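Local structure of beta-ketoacyl-[acyl-carrier-protein] synthase III (Pseudomonas aeruginosa, 2X3E) at residues L20-L25 / R43-A48; A111-V116 / G313-S318. The protein probably catalyses the first condensation of fatty acid synthesis, joining acetyl-CoA and malonyl-ACP into 3-oxobutanoyl-ACP with release of carbon dioxide. The protein carries 1 engineered substitution. One frame throughout, in Å; residues are numbered along the deposited sequence.

Interaction 1 (L20-L25 / R43-A48); sequences LSNDML and RQRHIA
A two-stranded antiparallel ribbon, in which Leu-20 and Arg-45 form a hydrogen-bonded pair, ties the start of helix 22-28 to strand 44-46. Leu-20 N donates to Arg-45 O over 2.7 Å, nearly straight, whereas the return bond from Arg-45 N to Leu-20 O is weak at 3.3 Å. The side chain of Arg-45 adds a second donor to the same oxygen: NH2 reaches Leu-20 O at 2.9 Å from above the carbonyl plane. Turns at chi2 (-63°) and chi3 (-80°) fold the chain back across its strand partner, laying Arg-45 CD 3.7 Å from Leu-20 CB. NH1 and NH2 of Arg-45 close end-on upon a single atom, Asn-22 OD1, at 3.1 and 2.8 Å, with the amide and guanidinium planes 35° apart. Asn-22 belongs to the first turn of a helix whose N-cap is Ser-21: Met-24 N donates to Ser-21 OG at 3.0 Å and Ser-21 N returns a weak bond to Met-24 SD, completing a capping box. Asp-33 takes a bond from Asn-22 ND2, while Arg-45 NH1 has a second acceptor in Ala-155 O. A water joins Asn-22 N to Arg-43 O, and Ile-47 CG1 rests 3.9 Å from Leu-20 CB.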
ATOM      1  N   LEU A  20      -7.485 -16.512 -22.826  1.00 25.38           N
ATOM      2  CA  LEU A  20      -8.635 -17.380 -22.600  1.00 26.12           C
ATOM      3  C   LEU A  20      -9.819 -16.869 -23.426  1.00 26.29           C
ATOM      4  O   LEU A  20     -10.354 -15.790 -23.163  1.00 25.27           O
ATOM      5  CB  LEU A  20      -8.995 -17.424 -21.112  1.00 25.51           C
ATOM      6  CG  LEU A  20     -10.150 -18.348 -20.703  1.00 26.44           C
ATOM      7  CD1 LEU A  20      -9.741 -19.805 -20.837  1.00 27.59           C
ATOM      8  CD2 LEU A  20     -10.611 -18.056 -19.277  1.00 26.20           C
ATOM      9  N   SER A  21     -10.216 -17.646 -24.426  1.00 27.51           N
ATOM     10  CA  SER A  21     -11.352 -17.292 -25.286  1.00 28.13           C
ATOM     11  C   SER A  21     -12.659 -17.785 -24.686  1.00 28.51           C
ATOM     12  O   SER A  21     -12.662 -18.653 -23.808  1.00 28.94           O
ATOM     13  CB  SER A  21     -11.179 -17.919 -26.667  1.00 29.52           C
ATOM     14  OG  SER A  21     -11.311 -19.325 -26.585  1.00 30.95           O
ATOM     15  N   ASN A  22     -13.770 -17.250 -25.183  1.00 28.76           N
ATOM     16  CA  ASN A  22     -15.089 -17.724 -24.783  1.00 29.36           C
ATOM     17  C   ASN A  22     -15.281 -19.201 -25.102  1.00 30.54           C
ATOM     18  O   ASN A  22     -15.829 -19.946 -24.287  1.00 30.87           O
ATOM     19  CB  ASN A  22     -16.190 -16.894 -25.446  1.00 29.77           C
ATOM     20  CG  ASN A  22     -16.310 -15.506 -24.848  1.00 28.97           C
ATOM     21  OD1 ASN A  22     -15.488 -15.099 -24.035  1.00 28.04           O
ATOM     22  ND2 ASN A  22     -17.342 -14.775 -25.252  1.00 30.86           N
ATOM     23  N   ASP A  23     -14.817 -19.619 -26.280  1.00 31.32           N
ATOM     24  CA  ASP A  23     -14.877 -21.029 -26.679  1.00 32.75           C
ATOM     25  C   ASP A  23     -14.150 -21.933 -25.680  1.00 32.45           C
ATOM     26  O   ASP A  23     -14.687 -22.962 -25.278  1.00 33.04           O
ATOM     27  CB  ASP A  23     -14.307 -21.230 -28.091  1.00 34.15           C
ATOM     28  CG  ASP A  23     -15.313 -20.895 -29.195  1.00 35.91           C
ATOM     29  OD1 ASP A  23     -16.490 -20.597 -28.894  1.00 36.46           O
ATOM     30  OD2 ASP A  23     -14.918 -20.937 -30.380  1.00 38.26           O
ATOM     31  N   MET A  24     -12.945 -21.538 -25.271  1.00 31.58           N
ATOM     32  CA  MET A  24     -12.191 -22.309 -24.284  0.50 31.74           C
ATOM     33  C   MET A  24     -12.957 -22.394 -22.967  1.00 31.33           C
ATOM     34  O   MET A  24     -13.139 -23.487 -22.418  1.00 32.22           O
ATOM     35  CB  MET A  24     -10.815 -21.687 -24.047  0.50 30.91           C
ATOM     36  CG  MET A  24      -9.876 -21.783 -25.241  0.50 31.75           C
ATOM     37  SD  MET A  24      -8.654 -20.453 -25.260  0.50 30.49           S
ATOM     38  CE  MET A  24      -7.924 -20.690 -26.881  0.50 31.77           C
ATOM     39  N   LEU A  25     -13.407 -21.243 -22.474  1.00 30.00           N
ATOM     40  CA  LEU A  25     -14.131 -21.178 -21.208  1.00 30.03           C
ATOM     41  C   LEU A  25     -15.441 -21.961 -21.261  1.00 31.19           C
ATOM     42  O   LEU A  25     -15.793 -22.647 -20.300  1.00 31.68           O
ATOM     43  CB  LEU A  25     -14.397 -19.717 -20.811  1.00 28.66           C
ATOM     44  CG  LEU A  25     -14.926 -19.473 -19.393  1.00 28.70           C
ATOM     45  CD1 LEU A  25     -14.005 -20.087 -18.346  1.00 29.48           C
ATOM     46  CD2 LEU A  25     -15.083 -17.979 -19.140  1.00 27.64           C
ATOM     47  N   ARG A  43     -14.722 -10.732 -24.645  1.00 33.76           N
ATOM     48  CA  ARG A  43     -14.490 -11.810 -25.604  1.00 34.84           C
ATOM     49  C   ARG A  43     -13.161 -12.526 -25.373  1.00 33.64           C
ATOM     50  O   ARG A  43     -13.024 -13.696 -25.714  1.00 34.31           O
ATOM     51  CB  ARG A  43     -14.585 -11.282 -27.036  1.00 35.72           C
ATOM     52  CG  ARG A  43     -15.966 -10.714 -27.367  1.00 38.31           C
ATOM     53  CD  ARG A  43     -16.419 -11.038 -28.790  1.00 41.74           C
ATOM     54  NE  ARG A  43     -17.820 -10.671 -29.004  1.00 44.94           N
ATOM     55  CZ  ARG A  43     -18.524 -10.930 -30.108  1.00 48.10           C
ATOM     56  NH1 ARG A  43     -17.974 -11.569 -31.139  1.00 49.14           N
ATOM     57  NH2 ARG A  43     -19.797 -10.546 -30.185  1.00 49.72           N
ATOM     58  N   GLN A  44     -12.179 -11.834 -24.799  1.00 31.93           N
ATOM     59  CA  GLN A  44     -10.963 -12.513 -24.369  1.00 31.04           C
ATOM     60  C   GLN A  44     -10.302 -11.868 -23.161  1.00 29.13           C
ATOM     61  O   GLN A  44     -10.551 -10.705 -22.825  1.00 28.12           O
ATOM     62  CB  GLN A  44      -9.965 -12.674 -25.526  1.00 31.64           C
ATOM     63  CG  GLN A  44      -9.583 -11.401 -26.258  1.00 31.80           C
ATOM     64  CD  GLN A  44      -8.280 -11.540 -27.045  1.00 32.50           C
ATOM     65  OE1 GLN A  44      -8.127 -12.442 -27.873  1.00 33.81           O
ATOM     66  NE2 GLN A  44      -7.339 -10.638 -26.792  1.00 31.61           N
ATOM     67  N   ARG A  45      -9.462 -12.655 -22.503  1.00 28.00           N
ATOM     68  CA  ARG A  45      -8.747 -12.198 -21.331  1.00 26.48           C
ATOM     69  C   ARG A  45      -7.373 -12.872 -21.285  1.00 25.41           C
ATOM     70  O   ARG A  45      -7.230 -14.048 -21.639  1.00 26.08           O
ATOM     71  CB  ARG A  45      -9.576 -12.384 -20.039  1.00 26.83           C
ATOM     72  CG  ARG A  45     -10.086 -13.791 -19.671  1.00 29.10           C
ATOM     73  CD  ARG A  45     -11.077 -14.425 -20.649  1.00 31.39           C
ATOM     74  NE  ARG A  45     -12.474 -14.001 -20.550  1.00 32.97           N
ATOM     75  CZ  ARG A  45     -13.419 -14.345 -21.425  1.00 34.55           C
ATOM     76  NH1 ARG A  45     -14.665 -13.925 -21.268  1.00 36.00           N
ATOM     77  NH2 ARG A  45     -13.131 -15.113 -22.475  1.00 36.33           N
ATOM     78  N   HIS A  46      -6.363 -12.092 -20.909  1.00 23.34           N
ATOM     79  CA  HIS A  46      -4.989 -12.572 -20.881  1.00 22.38           C
ATOM     80  C   HIS A  46      -4.707 -13.202 -19.522  1.00 21.93           C
ATOM     81  O   HIS A  46      -5.137 -12.682 -18.483  1.00 20.92           O
ATOM     82  CB  HIS A  46      -4.016 -11.434 -21.196  1.00 21.37           C
ATOM     83  CG  HIS A  46      -4.121 -10.938 -22.607  1.00 21.00           C
ATOM     84  ND1 HIS A  46      -3.190 -11.247 -23.573  1.00 20.46           N
ATOM     85  CD2 HIS A  46      -5.055 -10.168 -23.215  1.00 20.99           C
ATOM     86  CE1 HIS A  46      -3.546 -10.690 -24.719  1.00 20.99           C
ATOM     87  NE2 HIS A  46      -4.675 -10.033 -24.529  1.00 22.17           N
ATOM     88  N   ILE A  47      -4.000 -14.332 -19.543  1.00 22.10           N
ATOM     89  CA  ILE A  47      -3.834 -15.177 -18.361  1.00 22.19           C
ATOM     90  C   ILE A  47      -2.348 -15.296 -18.014  1.00 21.75           C
ATOM     91  O   ILE A  47      -1.549 -15.768 -18.822  1.00 21.79           O
ATOM     92  CB  ILE A  47      -4.459 -16.581 -18.596  1.00 23.51           C
ATOM     93  CG1 ILE A  47      -5.955 -16.462 -18.931  1.00 24.32           C
ATOM     94  CG2 ILE A  47      -4.271 -17.476 -17.382  1.00 23.76           C
ATOM     95  CD1 ILE A  47      -6.808 -15.882 -17.807  1.00 23.36           C
ATOM     96  N   ALA A  48      -1.992 -14.870 -16.806  1.00 21.06           N
ATOM     97  CA  ALA A  48      -0.589 -14.779 -16.396  1.00 21.25           C
ATOM     98  C   ALA A  48       0.113 -16.135 -16.330  1.00 22.74           C
ATOM     99  O   ALA A  48       1.299 -16.232 -16.639  1.00 22.92           O
ATOM    100  CB  ALA A  48      -0.477 -14.061 -15.059  1.00 19.92           C
TER
HETATM  101  O   HOH W   1     -13.973 -15.281 -27.337  1.00 19.23           O

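Interaction 2 (A111-V116 / G313-S318); sequences AATGFV and GLTWGS. Engineered in segment 111-116: Ala-112 (natural residue Cys).
Thr-113 and Val-116, at the start of the buried helix that follows the nucleophile position in the thiolase fold, meet Thr-315, Trp-316 and Gly-317 on strand 315-322 of the C-terminal half. Ala-112, engineered in place of the natural cysteine, marks the predicted active-site position immediately before Thr-113. The contact thus joins the nucleophile turn to an inner strand of the second sheet.

The polar part is a meeting of two hydroxyls. Thr-113 OG1 lies 2.7 Å from Thr-315 OG1, a hydrogen-bonding distance, and 3.2 Å from Thr-315 O, which offers the same hydroxyl a weaker alternative. The side chains lie alongside, running in opposite senses, and Thr-113 CB is 3.4 Å from Thr-315 OG1. On the strand side, Thr-315 has OG1 set between its backbone N and carbonyl carbon (chi1 51°), and this oxygen is bonded as well to Ala-312 O, just ahead of the strand. Gly-114 N donates to Ala-111 O at 3.0 Å, an i to i+3 bond that closes the turn leading into the helix.

The apolar part is methyl against bare backbone. With OG1 of Thr-113 beside the backbone N (chi1 -38°), the CG2 branch is roughly anti to that nitrogen and lies over the peptide between Trp-316 and Gly-317, with Thr-113 CG2 3.5 Å from Trp-316 C. One turn on, Val-116 repeats the theme. Its other flanks meet Ile-286 of helix 285-295 and Leu-182 of strand 177-184, while Pro-92 of the second subunit packs on Thr-315 and Cys-87 of that subunit on Ala-111. Because Gly-317 presents no side chain, the valine comes close to the strand itself: Val-116 CG1 sits 3.7 Å from Gly-317 C and 3.8 Å from Ser-318 N.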
ATOM      1  N   ALA A 111      -7.741  -2.152  -4.422  1.00 13.99           N
ATOM      2  CA  ALA A 111      -8.546  -2.948  -5.334  1.00 14.37           C
ATOM      3  C   ALA A 111      -8.645  -2.300  -6.718  1.00 14.43           C
ATOM      4  O   ALA A 111      -7.630  -1.876  -7.274  1.00 13.89           O
ATOM      5  CB  ALA A 111      -9.935  -3.195  -4.722  1.00 14.72           C
ATOM      6  N   ALA A 112      -9.854  -2.211  -7.263  1.00 14.54           N
ATOM      7  CA  ALA A 112     -10.051  -1.678  -8.609  1.00 15.04           C
ATOM      8  C   ALA A 112      -9.866  -0.149  -8.678  1.00 14.57           C
ATOM      9  O   ALA A 112      -9.815   0.417  -9.776  1.00 15.17           O
ATOM     10  CB  ALA A 112     -11.425  -2.088  -9.142  1.00 15.54           C
ATOM     11  N   THR A 113      -9.769   0.508  -7.518  1.00 14.14           N
ATOM     12  CA  THR A 113      -9.430   1.937  -7.439  1.00 14.06           C
ATOM     13  C   THR A 113      -7.931   2.183  -7.199  1.00 13.82           C
ATOM     14  O   THR A 113      -7.512   3.316  -6.968  1.00 13.64           O
ATOM     15  CB  THR A 113     -10.239   2.635  -6.312  1.00 14.01           C
ATOM     16  OG1 THR A 113     -11.571   2.105  -6.270  1.00 15.00           O
ATOM     17  CG2 THR A 113     -10.290   4.149  -6.531  1.00 14.39           C
ATOM     18  N   GLY A 114      -7.129   1.123  -7.263  1.00 13.91           N
ATOM     19  CA  GLY A 114      -5.703   1.200  -6.964  1.00 13.41           C
ATOM     20  C   GLY A 114      -4.906   2.185  -7.802  1.00 13.26           C
ATOM     21  O   GLY A 114      -4.014   2.845  -7.285  1.00 13.07           O
ATOM     22  N   PHE A 115      -5.211   2.289  -9.088  1.00 13.19           N
ATOM     23  CA  PHE A 115      -4.459   3.199  -9.959  1.00 13.45           C
ATOM     24  C   PHE A 115      -4.750   4.676  -9.633  1.00 13.74           C
ATOM     25  O   PHE A 115      -3.827   5.511  -9.625  1.00 13.27           O
ATOM     26  CB  PHE A 115      -4.728   2.896 -11.429  1.00 13.67           C
ATOM     27  CG  PHE A 115      -3.789   3.602 -12.368  1.00 13.58           C
ATOM     28  CD1 PHE A 115      -2.484   3.165 -12.515  1.00 13.37           C
ATOM     29  CD2 PHE A 115      -4.213   4.711 -13.096  1.00 14.28           C
ATOM     30  CE1 PHE A 115      -1.609   3.818 -13.370  1.00 13.84           C
ATOM     31  CE2 PHE A 115      -3.349   5.366 -13.953  1.00 14.11           C
ATOM     32  CZ  PHE A 115      -2.044   4.916 -14.095  1.00 13.17           C
ATOM     33  N   VAL A 116      -6.014   4.987  -9.329  1.00 13.92           N
ATOM     34  CA  VAL A 116      -6.389   6.351  -8.929  1.00 13.71           C
ATOM     35  C   VAL A 116      -5.766   6.746  -7.580  1.00 13.64           C
ATOM     36  O   VAL A 116      -5.182   7.836  -7.458  1.00 13.50           O
ATOM     37  CB  VAL A 116      -7.922   6.549  -8.911  1.00 14.17           C
ATOM     38  CG1 VAL A 116      -8.281   7.976  -8.510  1.00 13.63           C
ATOM     39  CG2 VAL A 116      -8.516   6.243 -10.288  1.00 13.66           C
ATOM     40  N   GLY A 313     -13.558  -2.619  -1.041  1.00 14.18           N
ATOM     41  CA  GLY A 313     -13.229  -1.758   0.091  1.00 13.84           C
ATOM     42  C   GLY A 313     -14.449  -1.407   0.936  1.00 14.00           C
ATOM     43  O   GLY A 313     -14.461  -1.687   2.129  1.00 13.99           O
ATOM     44  N   LEU A 314     -15.470  -0.769   0.361  1.00 13.80           N
ATOM     45  CA  LEU A 314     -15.478  -0.253  -1.005  1.00 13.65           C
ATOM     46  C   LEU A 314     -14.577   0.974  -1.120  1.00 13.40           C
ATOM     47  O   LEU A 314     -14.329   1.664  -0.126  1.00 14.17           O
ATOM     48  CB  LEU A 314     -16.902   0.145  -1.416  1.00 13.76           C
ATOM     49  CG  LEU A 314     -17.954  -0.968  -1.393  1.00 14.24           C
ATOM     50  CD1 LEU A 314     -19.339  -0.429  -1.764  1.00 13.53           C
ATOM     51  CD2 LEU A 314     -17.555  -2.102  -2.317  1.00 14.47           C
ATOM     52  N   THR A 315     -14.108   1.231  -2.336  1.00 13.14           N
ATOM     53  CA  THR A 315     -13.291   2.396  -2.663  1.00 12.82           C
ATOM     54  C   THR A 315     -13.779   3.029  -3.957  1.00 12.63           C
ATOM     55  O   THR A 315     -14.394   2.368  -4.790  1.00 12.41           O
ATOM     56  CB  THR A 315     -11.810   2.014  -2.881  1.00 12.70           C
ATOM     57  OG1 THR A 315     -11.720   0.917  -3.808  1.00 12.84           O
ATOM     58  CG2 THR A 315     -11.150   1.643  -1.565  1.00 12.83           C
ATOM     59  N   TRP A 316     -13.486   4.316  -4.121  1.00 12.97           N
ATOM     60  CA  TRP A 316     -13.730   5.008  -5.376  1.00 12.85           C
ATOM     61  C   TRP A 316     -12.844   6.235  -5.453  1.00 12.90           C
ATOM     62  O   TRP A 316     -12.276   6.686  -4.444  1.00 12.95           O
ATOM     63  CB  TRP A 316     -15.194   5.441  -5.484  1.00 13.36           C
ATOM     64  CG  TRP A 316     -15.578   6.421  -4.423  1.00 13.50           C
ATOM     65  CD1 TRP A 316     -15.336   7.760  -4.416  1.00 13.90           C
ATOM     66  CD2 TRP A 316     -16.237   6.122  -3.189  1.00 14.91           C
ATOM     67  NE1 TRP A 316     -15.808   8.321  -3.248  1.00 15.61           N
ATOM     68  CE2 TRP A 316     -16.368   7.335  -2.480  1.00 15.50           C
ATOM     69  CE3 TRP A 316     -16.728   4.945  -2.614  1.00 15.40           C
ATOM     70  CZ2 TRP A 316     -16.983   7.404  -1.224  1.00 17.00           C
ATOM     71  CZ3 TRP A 316     -17.334   5.016  -1.365  1.00 16.01           C
ATOM     72  CH2 TRP A 316     -17.460   6.233  -0.688  1.00 16.57           C
ATOM     73  N   GLY A 317     -12.747   6.791  -6.651  1.00 13.03           N
ATOM     74  CA  GLY A 317     -12.074   8.068  -6.834  1.00 13.19           C
ATOM     75  C   GLY A 317     -11.904   8.441  -8.286  1.00 13.15           C
ATOM     76  O   GLY A 317     -12.057   7.599  -9.177  1.00 13.34           O
ATOM     77  N   SER A 318     -11.605   9.712  -8.521  1.00 13.29           N
ATOM     78  CA  SER A 318     -11.320  10.191  -9.862  1.00 13.27           C
ATOM     79  C   SER A 318     -10.211  11.237  -9.824  1.00 13.30           C
ATOM     80  O   SER A 318      -9.934  11.832  -8.780  1.00 13.78           O
ATOM     81  CB  SER A 318     -12.571  10.798 -10.500  1.00 13.63           C
ATOM     82  OG  SER A 318     -13.671   9.913 -10.417  1.00 14.47           O
TER

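Overall arrangement
Interactions 1 and 2 illustrate how distant parts of one chain can approach a single active site without touching each other. Their centres are 25 Å apart, their nearest atoms about 15 Å. Interaction 2 has its centre about 9 Å from the centre of the chain and contains the engineered nucleophile position; the side chain of Thr-113 is about 7 Å from that of His-250 and about 11 Å from that of Asn-280, both predicted active-site residues. Interaction 1 lies farther out, yet the side chain of Arg-45 is about 8 Å from that of Asn-280. Arg-43 and Gln-44 share backbone hydrogen bonds with Ala-276, and Gln-44 NE2 donates to Glu-277 O, both in helix 275-278.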